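Local coordinates for protein molinate hydrolase (Gulosibacter molinativorax, PDB 4UB9) that hydrolyses the thiocarbamate herbicide molinate, as a zinc-binding member of the amidohydrolase family, at residues K87-G92 against G437-G442; D446-D451 against S465-E470. All coordinates share one frame; numbering follows the deposited sequence.

Contact 1: K87-G92 against G437-G442; sequences KWILPG and GSIDVG
The flat peptide group joining L90 to P91 has the end of I439 lying over one face: methyl CD1 of I439 is 3.5 Å from L90 O and 3.6 Å from P91 N, against the peptide plane. P91 turns its CB and CG toward the loop backbone, with P91 CB 3.9 Å from S438 CA. P91 CB also meets I439 CG1 at 4.1 Å. I439 reaches the peptide because its CG1 stands anti to the carbonyl carbon (chi1 -67°) and the chain then extends to CD1, which also touches I89 CG2 at 3.9 Å, the two isoleucines crossing at about a right angle. The Pro-Gly pair lies within strand 88-95, where its first run gives way to a bulge or short loop; as in other amidohydrolases, it probably passes from the small beta domain toward the TIM barrel, and the 437-442 loop packs beside it. Isoleucine suits position 439 because its apolar CG1 and CD1 can reach P91 and the peptide, and L43, I64 and V67 also touch it, while the compact proline ring offers apolar carbons and no N-H. G437 adopts backbone angles (phi 99°) at which a side chain would collide with the preceding carbonyl. One water donates to G92 O at 2.7 Å and accepts a weak bond from G437 N. S438 OG bonds K443 NZ and also donates to the anti lone pair of D440 OD2 at 2.9 Å.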
loop_
_atom_site.group_PDB
_atom_site.type_symbol
_atom_site.label_atom_id
_atom_site.label_comp_id
_atom_site.label_asym_id
_atom_site.label_seq_id
_atom_site.Cartn_x
_atom_site.Cartn_y
_atom_site.Cartn_z
ATOM N N LYS A 87 -10.714 -41.162 38.438
ATOM C CA LYS A 87 -10.634 -39.881 37.781
ATOM C C LYS A 87 -9.906 -38.837 38.611
ATOM O O LYS A 87 -9.629 -39.017 39.779
ATOM C CB LYS A 87 -12.023 -39.400 37.394
ATOM C CG LYS A 87 -12.610 -40.203 36.253
ATOM C CD LYS A 87 -14.019 -39.785 35.896
ATOM C CE LYS A 87 -14.612 -40.749 34.889
ATOM N NZ LYS A 87 -15.301 -40.060 33.779
ATOM N N TRP A 88 -9.537 -37.759 37.962
ATOM C CA TRP A 88 -8.815 -36.688 38.602
ATOM C C TRP A 88 -9.682 -35.451 38.764
ATOM O O TRP A 88 -10.392 -35.050 37.883
ATOM C CB TRP A 88 -7.536 -36.394 37.851
ATOM C CG TRP A 88 -6.502 -37.440 38.062
ATOM C CD1 TRP A 88 -5.405 -37.355 38.874
ATOM C CD2 TRP A 88 -6.450 -38.729 37.451
ATOM N NE1 TRP A 88 -4.671 -38.521 38.806
ATOM C CE2 TRP A 88 -5.287 -39.375 37.931
ATOM C CE3 TRP A 88 -7.262 -39.396 36.536
ATOM C CZ2 TRP A 88 -4.931 -40.663 37.542
ATOM C CZ3 TRP A 88 -6.907 -40.680 36.140
ATOM C CH2 TRP A 88 -5.746 -41.301 36.650
ATOM N N ILE A 89 -9.602 -34.883 39.949
ATOM C CA ILE A 89 -10.354 -33.705 40.320
ATOM C C ILE A 89 -9.416 -32.493 40.451
ATOM O O ILE A 89 -8.529 -32.473 41.311
ATOM C CB ILE A 89 -11.067 -33.877 41.660
ATOM C CG1 ILE A 89 -12.009 -35.078 41.602
ATOM C CG2 ILE A 89 -11.856 -32.611 41.987
ATOM C CD1 ILE A 89 -12.555 -35.503 42.958
ATOM N N LEU A 90 -9.655 -31.489 39.609
ATOM C CA LEU A 90 -8.868 -30.235 39.587
ATOM C C LEU A 90 -9.741 -29.031 39.886
ATOM O O LEU A 90 -10.986 -29.123 39.786
ATOM C CB LEU A 90 -8.199 -30.031 38.255
ATOM C CG LEU A 90 -6.910 -30.811 37.994
ATOM C CD1 LEU A 90 -7.167 -32.322 37.881
ATOM C CD2 LEU A 90 -6.241 -30.313 36.727
ATOM N N PRO A 91 -9.115 -27.879 40.242
ATOM C CA PRO A 91 -9.925 -26.696 40.423
ATOM C C PRO A 91 -10.399 -26.250 39.079
ATOM O O PRO A 91 -9.820 -26.608 38.070
ATOM C CB PRO A 91 -8.952 -25.671 41.011
ATOM C CG PRO A 91 -7.695 -26.412 41.312
ATOM C CD PRO A 91 -7.695 -27.597 40.436
ATOM N N GLY A 92 -11.434 -25.435 39.075
ATOM C CA GLY A 92 -11.815 -24.734 37.844
ATOM C C GLY A 92 -10.582 -24.055 37.217
ATOM O O GLY A 92 -9.792 -23.387 37.915
ATOM N N GLY A 437 -9.322 -20.535 42.335
ATOM C CA GLY A 437 -8.007 -21.002 41.880
ATOM C C GLY A 437 -7.454 -22.199 42.625
ATOM O O GLY A 437 -6.383 -22.707 42.302
ATOM N N SER A 438 -8.166 -22.620 43.655
ATOM C CA SER A 438 -7.851 -23.882 44.330
ATOM C C SER A 438 -9.092 -24.485 44.966
ATOM O O SER A 438 -10.063 -23.790 45.301
ATOM C CB SER A 438 -6.757 -23.717 45.407
ATOM O OG SER A 438 -7.244 -22.958 46.522
ATOM N N ILE A 439 -8.978 -25.778 45.211
ATOM C CA ILE A 439 -9.990 -26.500 45.951
ATOM C C ILE A 439 -9.689 -26.487 47.452
ATOM O O ILE A 439 -8.774 -27.150 47.939
ATOM C CB ILE A 439 -10.100 -27.927 45.432
ATOM C CG1 ILE A 439 -10.647 -27.860 44.001
ATOM C CG2 ILE A 439 -11.036 -28.722 46.329
ATOM C CD1 ILE A 439 -10.647 -29.174 43.252
ATOM N N ASP A 440 -10.441 -25.662 48.156
ATOM C CA ASP A 440 -10.188 -25.335 49.568
ATOM C C ASP A 440 -11.487 -24.861 50.155
ATOM O O ASP A 440 -12.259 -24.158 49.501
ATOM C CB ASP A 440 -9.157 -24.196 49.749
ATOM C CG ASP A 440 -7.710 -24.699 49.845
ATOM O OD1 ASP A 440 -7.417 -25.469 50.780
ATOM O OD2 ASP A 440 -6.856 -24.351 48.985
ATOM N N VAL A 441 -11.718 -25.261 51.391
ATOM C CA VAL A 441 -12.966 -24.976 52.054
ATOM C C VAL A 441 -13.132 -23.479 52.082
ATOM O O VAL A 441 -12.207 -22.769 52.401
ATOM C CB VAL A 441 -12.996 -25.568 53.491
ATOM C CG1 VAL A 441 -14.222 -25.082 54.259
ATOM C CG2 VAL A 441 -12.981 -27.095 53.421
ATOM N N GLY A 442 -14.322 -23.004 51.775
ATOM C CA GLY A 442 -14.615 -21.556 51.802
ATOM C C GLY A 442 -14.531 -20.886 50.439
ATOM O O GLY A 442 -15.190 -19.896 50.200
HETATM O O HOH W 1 -10.725 -21.915 40.039
#

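Contact 2: D446-D451 against S465-E470; sequences DVVVLD and SHVVKE
V449 O takes two backbone N-H groups from the facing strand: S465 N at 2.8 Å, nearly straight at 171°, and H466 N in a weak bond at 3.3 Å. Two residues thus answer one, a classic beta bulge, and beyond it the antiparallel register continues regularly. V449 returns the bond through its N to H466 O at 3.0 Å, an oxygen that also receives the CA-H of V448. V447 and V468 form the next hydrogen-bonded pair, joined in both directions, with V468 N reaching V447 O at 2.8 Å.

V447, V449, H466 and V468 share one face of the sheet. V449 and H466 lie side by side and point the same way, their CB atoms 3.9 Å apart, with V449 CB at the edge of the imidazole, near its plane; H466 ND1 bonds E473. Valine's branched CB suits the extended backbone and sets its methyls beside the facing side chain. V448 and V467, a non-hydrogen-bonded pair, occupy the other face.

At the far end D446 acts as a clasp. With CG beside its own backbone N (chi1 -64°), the carboxylate is carried toward the end of the facing strand, where OD1 accepts E470 N at 2.8 Å, met nearly along the C-O bond. Its other oxygen, OD2, and E470 OE2 both pair with R167, which would offset the two nearby negative charges. K469 runs its extended chain out to G165 O.

Strand 447-450 lies between strand 88-95 and strand 464-469, whose other edge pairs with strand 472-473, while I82 of strand 81-83 packs on H466 and V468.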
loop_
_atom_site.group_PDB
_atom_site.type_symbol
_atom_site.label_atom_id
_atom_site.label_comp_id
_atom_site.label_asym_id
_atom_site.label_seq_id
_atom_site.Cartn_x
_atom_site.Cartn_y
_atom_site.Cartn_z
ATOM N N ASP A 446 -15.834 -24.261 41.978
ATOM C CA ASP A 446 -15.460 -24.423 40.593
ATOM C C ASP A 446 -14.556 -25.608 40.487
ATOM O O ASP A 446 -13.448 -25.623 41.047
ATOM C CB ASP A 446 -14.726 -23.174 40.071
ATOM C CG ASP A 446 -15.607 -21.902 40.049
ATOM O OD1 ASP A 446 -16.837 -21.992 40.259
ATOM O OD2 ASP A 446 -15.043 -20.794 39.831
ATOM N N VAL A 447 -14.952 -26.592 39.700
ATOM C CA VAL A 447 -14.194 -27.848 39.643
ATOM C C VAL A 447 -14.295 -28.437 38.276
ATOM O O VAL A 447 -15.326 -28.325 37.613
ATOM C CB VAL A 447 -14.797 -28.881 40.609
ATOM C CG1 VAL A 447 -14.104 -30.207 40.513
ATOM C CG2 VAL A 447 -14.732 -28.368 42.036
ATOM N N VAL A 448 -13.201 -29.033 37.832
ATOM C CA VAL A 448 -13.248 -29.868 36.666
ATOM C C VAL A 448 -12.777 -31.283 36.987
ATOM O O VAL A 448 -11.971 -31.488 37.906
ATOM C CB VAL A 448 -12.442 -29.320 35.493
ATOM C CG1 VAL A 448 -12.911 -27.926 35.199
ATOM C CG2 VAL A 448 -10.956 -29.353 35.744
ATOM N N VAL A 449 -13.256 -32.240 36.195
ATOM C CA VAL A 449 -12.924 -33.638 36.376
ATOM C C VAL A 449 -12.369 -34.170 35.084
ATOM O O VAL A 449 -13.020 -34.056 34.042
ATOM C CB VAL A 449 -14.170 -34.455 36.773
ATOM C CG1 VAL A 449 -13.813 -35.922 36.945
ATOM C CG2 VAL A 449 -14.788 -33.914 38.060
ATOM N N LEU A 450 -11.177 -34.757 35.156
ATOM C CA LEU A 450 -10.519 -35.376 34.015
ATOM C C LEU A 450 -10.492 -36.895 34.117
ATOM O O LEU A 450 -10.424 -37.456 35.199
ATOM C CB LEU A 450 -9.081 -34.920 33.924
ATOM C CG LEU A 450 -8.797 -33.431 34.019
ATOM C CD1 LEU A 450 -7.299 -33.206 33.995
ATOM C CD2 LEU A 450 -9.438 -32.707 32.861
ATOM N N ASP A 451 -10.473 -37.548 32.963
ATOM C CA ASP A 451 -10.452 -39.022 32.886
ATOM C C ASP A 451 -9.083 -39.620 32.939
ATOM O O ASP A 451 -8.937 -40.792 33.194
ATOM C CB ASP A 451 -11.047 -39.493 31.568
ATOM C CG ASP A 451 -12.522 -39.345 31.534
ATOM O OD1 ASP A 451 -13.111 -39.120 32.604
ATOM O OD2 ASP A 451 -13.097 -39.397 30.431
ATOM N N SER A 465 -14.223 -34.625 31.588
ATOM C CA SER A 465 -15.470 -35.385 31.746
ATOM C C SER A 465 -16.556 -34.565 32.319
ATOM O O SER A 465 -17.698 -34.763 31.990
ATOM C CB SER A 465 -15.318 -36.517 32.773
ATOM O OG SER A 465 -14.461 -37.502 32.295
ATOM N N HIS A 466 -16.203 -33.683 33.249
ATOM C CA HIS A 466 -17.191 -32.860 33.946
ATOM C C HIS A 466 -16.661 -31.472 34.189
ATOM O O HIS A 466 -15.477 -31.274 34.471
ATOM C CB HIS A 466 -17.603 -33.478 35.275
ATOM C CG HIS A 466 -18.175 -34.849 35.133
ATOM N ND1 HIS A 466 -19.531 -35.079 35.010
ATOM C CD2 HIS A 466 -17.575 -36.060 35.025
ATOM C CE1 HIS A 466 -19.738 -36.375 34.851
ATOM N NE2 HIS A 466 -18.568 -36.988 34.846
ATOM N N VAL A 467 -17.582 -30.512 34.151
ATOM C CA VAL A 467 -17.260 -29.116 34.439
ATOM C C VAL A 467 -18.303 -28.564 35.378
ATOM O O VAL A 467 -19.487 -28.634 35.104
ATOM C CB VAL A 467 -17.209 -28.247 33.165
ATOM C CG1 VAL A 467 -16.937 -26.798 33.531
ATOM C CG2 VAL A 467 -16.144 -28.744 32.187
ATOM N N VAL A 468 -17.839 -27.964 36.458
ATOM C CA VAL A 468 -18.716 -27.449 37.487
ATOM C C VAL A 468 -18.327 -26.018 37.835
ATOM O O VAL A 468 -17.144 -25.712 38.089
ATOM C CB VAL A 468 -18.612 -28.274 38.770
ATOM C CG1 VAL A 468 -19.481 -27.676 39.885
ATOM C CG2 VAL A 468 -19.026 -29.704 38.499
ATOM N N LYS A 469 -19.338 -25.178 37.951
ATOM C CA LYS A 469 -19.155 -23.777 38.281
ATOM C C LYS A 469 -20.077 -23.357 39.400
ATOM O O LYS A 469 -21.281 -23.416 39.263
ATOM C CB LYS A 469 -19.434 -22.900 37.070
ATOM C CG LYS A 469 -18.978 -21.456 37.280
ATOM C CD LYS A 469 -19.576 -20.495 36.272
ATOM C CE LYS A 469 -19.117 -19.091 36.620
ATOM N NZ LYS A 469 -19.924 -18.073 35.926
ATOM N N GLU A 470 -19.490 -22.930 40.511
ATOM C CA GLU A 470 -20.246 -22.616 41.723
ATOM C C GLU A 470 -21.243 -23.747 42.045
ATOM O O GLU A 470 -22.434 -23.547 42.247
ATOM C CB GLU A 470 -20.926 -21.282 41.589
ATOM C CG GLU A 470 -19.925 -20.159 41.714
ATOM C CD GLU A 470 -20.540 -18.769 41.637
ATOM O OE1 GLU A 470 -21.578 -18.524 42.264
ATOM O OE2 GLU A 470 -19.930 -17.905 41.001
#

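In the fold
The centres of contacts 1 and 2 lie about 9 Å apart, and both reach one sheet, in which strands 88-95 and 447-450 are antiparallel neighbours. Along the chain they come in series: contact 1 brackets 344 residues, including the zinc ligands H282 and H302, and contact 2 follows as a local hairpin-like pairing with 13 residues between its strands. A salt bridge from K87 NZ to D451 OD1 and a probable hydrogen bond from G92 N to D446 O tie them directly. Together they join early and late parts of the chain in what is consistent with the small beta domain that accompanies the barrel in amidohydrolases, away from the zinc site.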